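Local coordinates for protein fatty acid synthase 1, isoform A (Drosophila melanogaster, PDB 6FN6) that probably carries out de novo synthesis of long-chain saturated fatty acids with NADPH, this piece holding the dehydratase, enoylreductase and ketoreductase modifying region, at residues A[108-116]-A[198-206]. Numbering follows the deposited sequence.
Sequences ESIDNEELP and RAVINPAKH
Ile110 and Glu114 lie over Asn202 and Val200, with CA atoms 6.5 Å apart for Ile110 and Asn202, where a loop whose residues 110-113 have helical backbone angles rests on the end of strand 191-201 and the start of helix 203-210. In Ile110, CG1 stands anti to the backbone nitrogen (chi1 -176°), which sets it over the Asn202 amide, 3.5 Å from Asn202 CG; the turn at chi2 then brings CD1 within 3.7 Å of Val200 CG1. That amide works at both ends. Its ND2 donates to OE1 of Glu114 over 3.1 Å, nearly straight at 159° and within its own plane, but reaching the carboxylate from above. Its OD1 takes the backbone N-H of Lys205 at 3.2 Å, the N-cap bond of the helix. Glu114 also forms a salt bridge with Lys205, whose NZ lies 3.3 Å from Glu114 OE1 and makes weak hydrogen bonds to both carboxylate oxygens; CG of Glu114 packs on Val200. With an alanine in place of Asn202, the Lys205 backbone N would probably lose its side-chain cap and Glu114 OE1 its amide donor. Toward the other end, Arg198 NH2 donates to Glu113 OE1 over 3.1 Å in a salt bridge, the oxygen lying in the guanidinium plane; Arg198 NH1 has a second carboxylate partner in Glu61. Pro57 touches Ile110 as well, and strands 58-65 and 239-248 flank strand 191-201. Within the double-hotdog dehydratase domain, away from its predicted catalytic residues, the connection leading from the predicted N-terminal hotdog fold thus lies against a strand and capped helix of the C-terminal one.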
ATOM      1  N   GLU A 108     -22.835 -15.313   0.715  1.00 95.65           N
ATOM      2  CA  GLU A 108     -23.670 -16.197   1.517  1.00105.83           C
ATOM      3  C   GLU A 108     -25.133 -15.786   1.378  1.00103.57           C
ATOM      4  O   GLU A 108     -25.999 -16.611   1.089  1.00102.50           O
ATOM      5  CB  GLU A 108     -23.232 -16.153   2.986  1.00116.81           C
ATOM      6  CG  GLU A 108     -24.062 -17.011   3.935  1.00125.29           C
ATOM      7  CD  GLU A 108     -23.798 -18.495   3.765  1.00130.33           C
ATOM      8  OE1 GLU A 108     -22.799 -18.853   3.105  1.00129.27           O
ATOM      9  OE2 GLU A 108     -24.589 -19.304   4.295  1.00135.15           O
ATOM     10  N   SER A 109     -25.392 -14.498   1.586  1.00 68.08           N
ATOM     11  CA  SER A 109     -26.738 -13.944   1.483  1.00 71.93           C
ATOM     12  C   SER A 109     -26.724 -12.631   0.706  1.00 71.99           C
ATOM     13  O   SER A 109     -26.239 -11.613   1.203  1.00 71.02           O
ATOM     14  CB  SER A 109     -27.333 -13.720   2.874  1.00 76.83           C
ATOM     15  OG  SER A 109     -28.581 -13.054   2.792  1.00 78.84           O
ATOM     16  N   ILE A 110     -27.256 -12.655  -0.512  1.00 70.37           N
ATOM     17  CA  ILE A 110     -27.222 -11.483  -1.383  1.00 64.26           C
ATOM     18  C   ILE A 110     -27.994 -10.330  -0.747  1.00 62.91           C
ATOM     19  O   ILE A 110     -27.657  -9.164  -0.949  1.00 60.67           O
ATOM     20  CB  ILE A 110     -27.775 -11.816  -2.786  1.00 62.03           C
ATOM     21  CG1 ILE A 110     -27.636 -10.615  -3.730  1.00 58.15           C
ATOM     22  CG2 ILE A 110     -29.235 -12.253  -2.702  1.00 60.60           C
ATOM     23  CD1 ILE A 110     -26.206 -10.184  -3.994  1.00 52.05           C
ATOM     24  N   ASP A 111     -29.029 -10.656   0.021  1.00 71.98           N
ATOM     25  CA  ASP A 111     -29.837  -9.637   0.683  1.00 70.62           C
ATOM     26  C   ASP A 111     -29.028  -8.900   1.748  1.00 68.63           C
ATOM     27  O   ASP A 111     -29.216  -7.704   1.967  1.00 65.40           O
ATOM     28  CB  ASP A 111     -31.084 -10.262   1.314  1.00 73.96           C
ATOM     29  CG  ASP A 111     -32.087 -10.740   0.280  1.00 74.80           C
ATOM     30  OD1 ASP A 111     -32.203 -10.094  -0.785  1.00 71.51           O
ATOM     31  OD2 ASP A 111     -32.763 -11.758   0.533  1.00 79.35           O
ATOM     32  N   ASN A 112     -28.131  -9.622   2.410  1.00 90.69           N
ATOM     33  CA  ASN A 112     -27.331  -9.050   3.486  1.00 88.65           C
ATOM     34  C   ASN A 112     -26.218  -8.147   2.958  1.00 82.70           C
ATOM     35  O   ASN A 112     -25.685  -7.317   3.694  1.00 80.44           O
ATOM     36  CB  ASN A 112     -26.721 -10.168   4.336  1.00 90.12           C
ATOM     37  CG  ASN A 112     -27.618 -10.588   5.483  1.00 92.26           C
ATOM     38  OD1 ASN A 112     -28.647 -11.229   5.276  1.00 94.03           O
ATOM     39  ND2 ASN A 112     -27.223 -10.240   6.703  1.00 93.74           N
ATOM     40  N   GLU A 113     -25.869  -8.308   1.686  1.00 75.58           N
ATOM     41  CA  GLU A 113     -24.790  -7.527   1.090  1.00 73.98           C
ATOM     42  C   GLU A 113     -25.250  -6.150   0.605  1.00 69.52           C
ATOM     43  O   GLU A 113     -24.422  -5.289   0.300  1.00 65.13           O
ATOM     44  CB  GLU A 113     -24.170  -8.300  -0.078  1.00 76.34           C
ATOM     45  CG  GLU A 113     -23.505  -9.611   0.321  1.00 83.57           C
ATOM     46  CD  GLU A 113     -22.228  -9.409   1.112  1.00 87.41           C
ATOM     47  OE1 GLU A 113     -21.318  -8.719   0.608  1.00 86.77           O
ATOM     48  OE2 GLU A 113     -22.131  -9.943   2.237  1.00 90.86           O
ATOM     49  N   GLU A 114     -26.562  -5.940   0.547  1.00 62.02           N
ATOM     50  CA  GLU A 114     -27.114  -4.680   0.046  1.00 59.23           C
ATOM     51  C   GLU A 114     -27.338  -3.675   1.172  1.00 58.01           C
ATOM     52  O   GLU A 114     -27.372  -4.046   2.346  1.00 61.76           O
ATOM     53  CB  GLU A 114     -28.433  -4.934  -0.685  1.00 64.90           C
ATOM     54  CG  GLU A 114     -28.349  -6.024  -1.737  1.00 69.67           C
ATOM     55  CD  GLU A 114     -29.424  -5.899  -2.798  1.00 72.02           C
ATOM     56  OE1 GLU A 114     -30.460  -6.586  -2.679  1.00 73.71           O
ATOM     57  OE2 GLU A 114     -29.227  -5.119  -3.754  1.00 71.85           O
ATOM     58  N   LEU A 115     -27.495  -2.404   0.808  1.00 52.24           N
ATOM     59  CA  LEU A 115     -27.750  -1.351   1.787  1.00 52.51           C
ATOM     60  C   LEU A 115     -29.249  -1.056   1.874  1.00 57.08           C
ATOM     61  O   LEU A 115     -29.929  -0.999   0.846  1.00 52.60           O
ATOM     62  CB  LEU A 115     -26.988  -0.074   1.422  1.00 49.55           C
ATOM     63  CG  LEU A 115     -25.461  -0.091   1.523  1.00 48.45           C
ATOM     64  CD1 LEU A 115     -24.883   1.190   0.943  1.00 45.99           C
ATOM     65  CD2 LEU A 115     -25.011  -0.265   2.964  1.00 50.65           C
ATOM     66  N   PRO A 116     -29.769  -0.853   3.099  1.00 69.84           N
ATOM     67  CA  PRO A 116     -31.186  -0.520   3.281  1.00 73.30           C
ATOM     68  C   PRO A 116     -31.478   0.945   2.974  1.00 72.80           C
ATOM     69  O   PRO A 116     -31.552   1.761   3.894  1.00 76.64           O
ATOM     70  CB  PRO A 116     -31.431  -0.837   4.755  1.00 75.65           C
ATOM     71  CG  PRO A 116     -30.122  -0.583   5.402  1.00 74.24           C
ATOM     72  CD  PRO A 116     -29.074  -0.980   4.395  1.00 72.54           C
ATOM     73  N   ARG A 198     -17.409  -1.180  -5.056  1.00 42.61           N
ATOM     74  CA  ARG A 198     -18.285  -2.329  -4.859  1.00 43.54           C
ATOM     75  C   ARG A 198     -19.482  -2.296  -5.803  1.00 43.22           C
ATOM     76  O   ARG A 198     -20.100  -1.253  -6.012  1.00 44.06           O
ATOM     77  CB  ARG A 198     -18.761  -2.377  -3.406  1.00 45.85           C
ATOM     78  CG  ARG A 198     -19.333  -3.713  -2.972  1.00 51.01           C
ATOM     79  CD  ARG A 198     -19.867  -3.637  -1.549  1.00 58.00           C
ATOM     80  NE  ARG A 198     -19.880  -4.944  -0.890  1.00 64.51           N
ATOM     81  CZ  ARG A 198     -18.852  -5.458  -0.218  1.00 67.93           C
ATOM     82  NH1 ARG A 198     -17.712  -4.784  -0.110  1.00 66.13           N
ATOM     83  NH2 ARG A 198     -18.962  -6.654   0.347  1.00 70.85           N
ATOM     84  N   ALA A 199     -19.800  -3.456  -6.368  1.00 39.74           N
ATOM     85  CA  ALA A 199     -20.953  -3.600  -7.242  1.00 39.33           C
ATOM     86  C   ALA A 199     -21.746  -4.841  -6.855  1.00 40.85           C
ATOM     87  O   ALA A 199     -21.327  -5.963  -7.132  1.00 40.05           O
ATOM     88  CB  ALA A 199     -20.515  -3.677  -8.695  1.00 36.87           C
ATOM     89  N   VAL A 200     -22.891  -4.632  -6.214  1.00 56.68           N
ATOM     90  CA  VAL A 200     -23.746  -5.734  -5.792  1.00 55.79           C
ATOM     91  C   VAL A 200     -24.818  -5.986  -6.843  1.00 54.99           C
ATOM     92  O   VAL A 200     -25.579  -5.085  -7.195  1.00 55.57           O
ATOM     93  CB  VAL A 200     -24.383  -5.453  -4.421  1.00 52.35           C
ATOM     94  CG1 VAL A 200     -25.149  -6.672  -3.930  1.00 53.53           C
ATOM     95  CG2 VAL A 200     -23.325  -5.044  -3.414  1.00 49.29           C
ATOM     96  N   ILE A 201     -24.868  -7.216  -7.347  1.00 46.82           N
ATOM     97  CA  ILE A 201     -25.844  -7.592  -8.360  1.00 50.03           C
ATOM     98  C   ILE A 201     -26.761  -8.676  -7.802  1.00 54.78           C
ATOM     99  O   ILE A 201     -26.303  -9.740  -7.379  1.00 48.14           O
ATOM    100  CB  ILE A 201     -25.154  -8.056  -9.654  1.00 51.56           C
ATOM    101  CG1 ILE A 201     -24.166  -6.986 -10.135  1.00 45.29           C
ATOM    102  CG2 ILE A 201     -26.193  -8.347 -10.734  1.00 54.14           C
ATOM    103  CD1 ILE A 201     -23.308  -7.415 -11.303  1.00 45.90           C
ATOM    104  N   ASN A 202     -28.061  -8.392  -7.812  1.00 47.53           N
ATOM    105  CA  ASN A 202     -29.073  -9.291  -7.267  1.00 50.50           C
ATOM    106  C   ASN A 202     -30.116  -9.612  -8.338  1.00 51.42           C
ATOM    107  O   ASN A 202     -31.142  -8.937  -8.426  1.00 51.60           O
ATOM    108  CB  ASN A 202     -29.742  -8.654  -6.049  1.00 51.41           C
ATOM    109  CG  ASN A 202     -30.620  -9.622  -5.289  1.00 54.85           C
ATOM    110  OD1 ASN A 202     -31.057 -10.642  -5.824  1.00 66.05           O
ATOM    111  ND2 ASN A 202     -30.895  -9.300  -4.031  1.00 56.09           N
ATOM    112  N   PRO A 203     -29.862 -10.648  -9.154  1.00 52.21           N
ATOM    113  CA  PRO A 203     -30.755 -10.947 -10.281  1.00 53.14           C
ATOM    114  C   PRO A 203     -32.175 -11.320  -9.862  1.00 56.02           C
ATOM    115  O   PRO A 203     -33.135 -10.885 -10.499  1.00 56.29           O
ATOM    116  CB  PRO A 203     -30.077 -12.144 -10.965  1.00 53.95           C
ATOM    117  CG  PRO A 203     -28.697 -12.203 -10.407  1.00 52.65           C
ATOM    118  CD  PRO A 203     -28.768 -11.625  -9.043  1.00 52.61           C
ATOM    119  N   ALA A 204     -32.301 -12.113  -8.801  1.00 58.37           N
ATOM    120  CA  ALA A 204     -33.607 -12.555  -8.328  1.00 61.59           C
ATOM    121  C   ALA A 204     -34.482 -11.357  -7.981  1.00 61.08           C
ATOM    122  O   ALA A 204     -35.645 -11.282  -8.378  1.00 62.60           O
ATOM    123  CB  ALA A 204     -33.453 -13.466  -7.124  1.00 64.13           C
ATOM    124  N   LYS A 205     -33.905 -10.420  -7.239  1.00 59.11           N
ATOM    125  CA  LYS A 205     -34.603  -9.210  -6.826  1.00 58.54           C
ATOM    126  C   LYS A 205     -34.953  -8.342  -8.031  1.00 56.61           C
ATOM    127  O   LYS A 205     -36.001  -7.695  -8.065  1.00 57.29           O
ATOM    128  CB  LYS A 205     -33.735  -8.425  -5.842  1.00 56.82           C
ATOM    129  CG  LYS A 205     -34.388  -7.196  -5.238  1.00 56.53           C
ATOM    130  CD  LYS A 205     -33.342  -6.121  -4.989  1.00 53.57           C
ATOM    131  CE  LYS A 205     -33.684  -5.250  -3.797  1.00 54.18           C
ATOM    132  NZ  LYS A 205     -32.606  -4.256  -3.528  1.00 51.56           N
ATOM    133  N   HIS A 206     -34.060  -8.329  -9.013  1.00 60.31           N
ATOM    134  CA  HIS A 206     -34.228  -7.512 -10.206  1.00 58.54           C
ATOM    135  C   HIS A 206     -35.477  -7.909 -10.990  1.00 60.14           C
ATOM    136  O   HIS A 206     -36.283  -7.057 -11.363  1.00 59.89           O
ATOM    137  CB  HIS A 206     -32.990  -7.626 -11.098  1.00 58.26           C
ATOM    138  CG  HIS A 206     -32.883  -6.547 -12.130  1.00 56.10           C
ATOM    139  ND1 HIS A 206     -32.479  -5.265 -11.826  1.00 53.26           N
ATOM    140  CD2 HIS A 206     -33.119  -6.562 -13.463  1.00 55.78           C
ATOM    141  CE1 HIS A 206     -32.473  -4.535 -12.927  1.00 51.22           C
ATOM    142  NE2 HIS A 206     -32.857  -5.298 -13.935  1.00 52.24           N
TER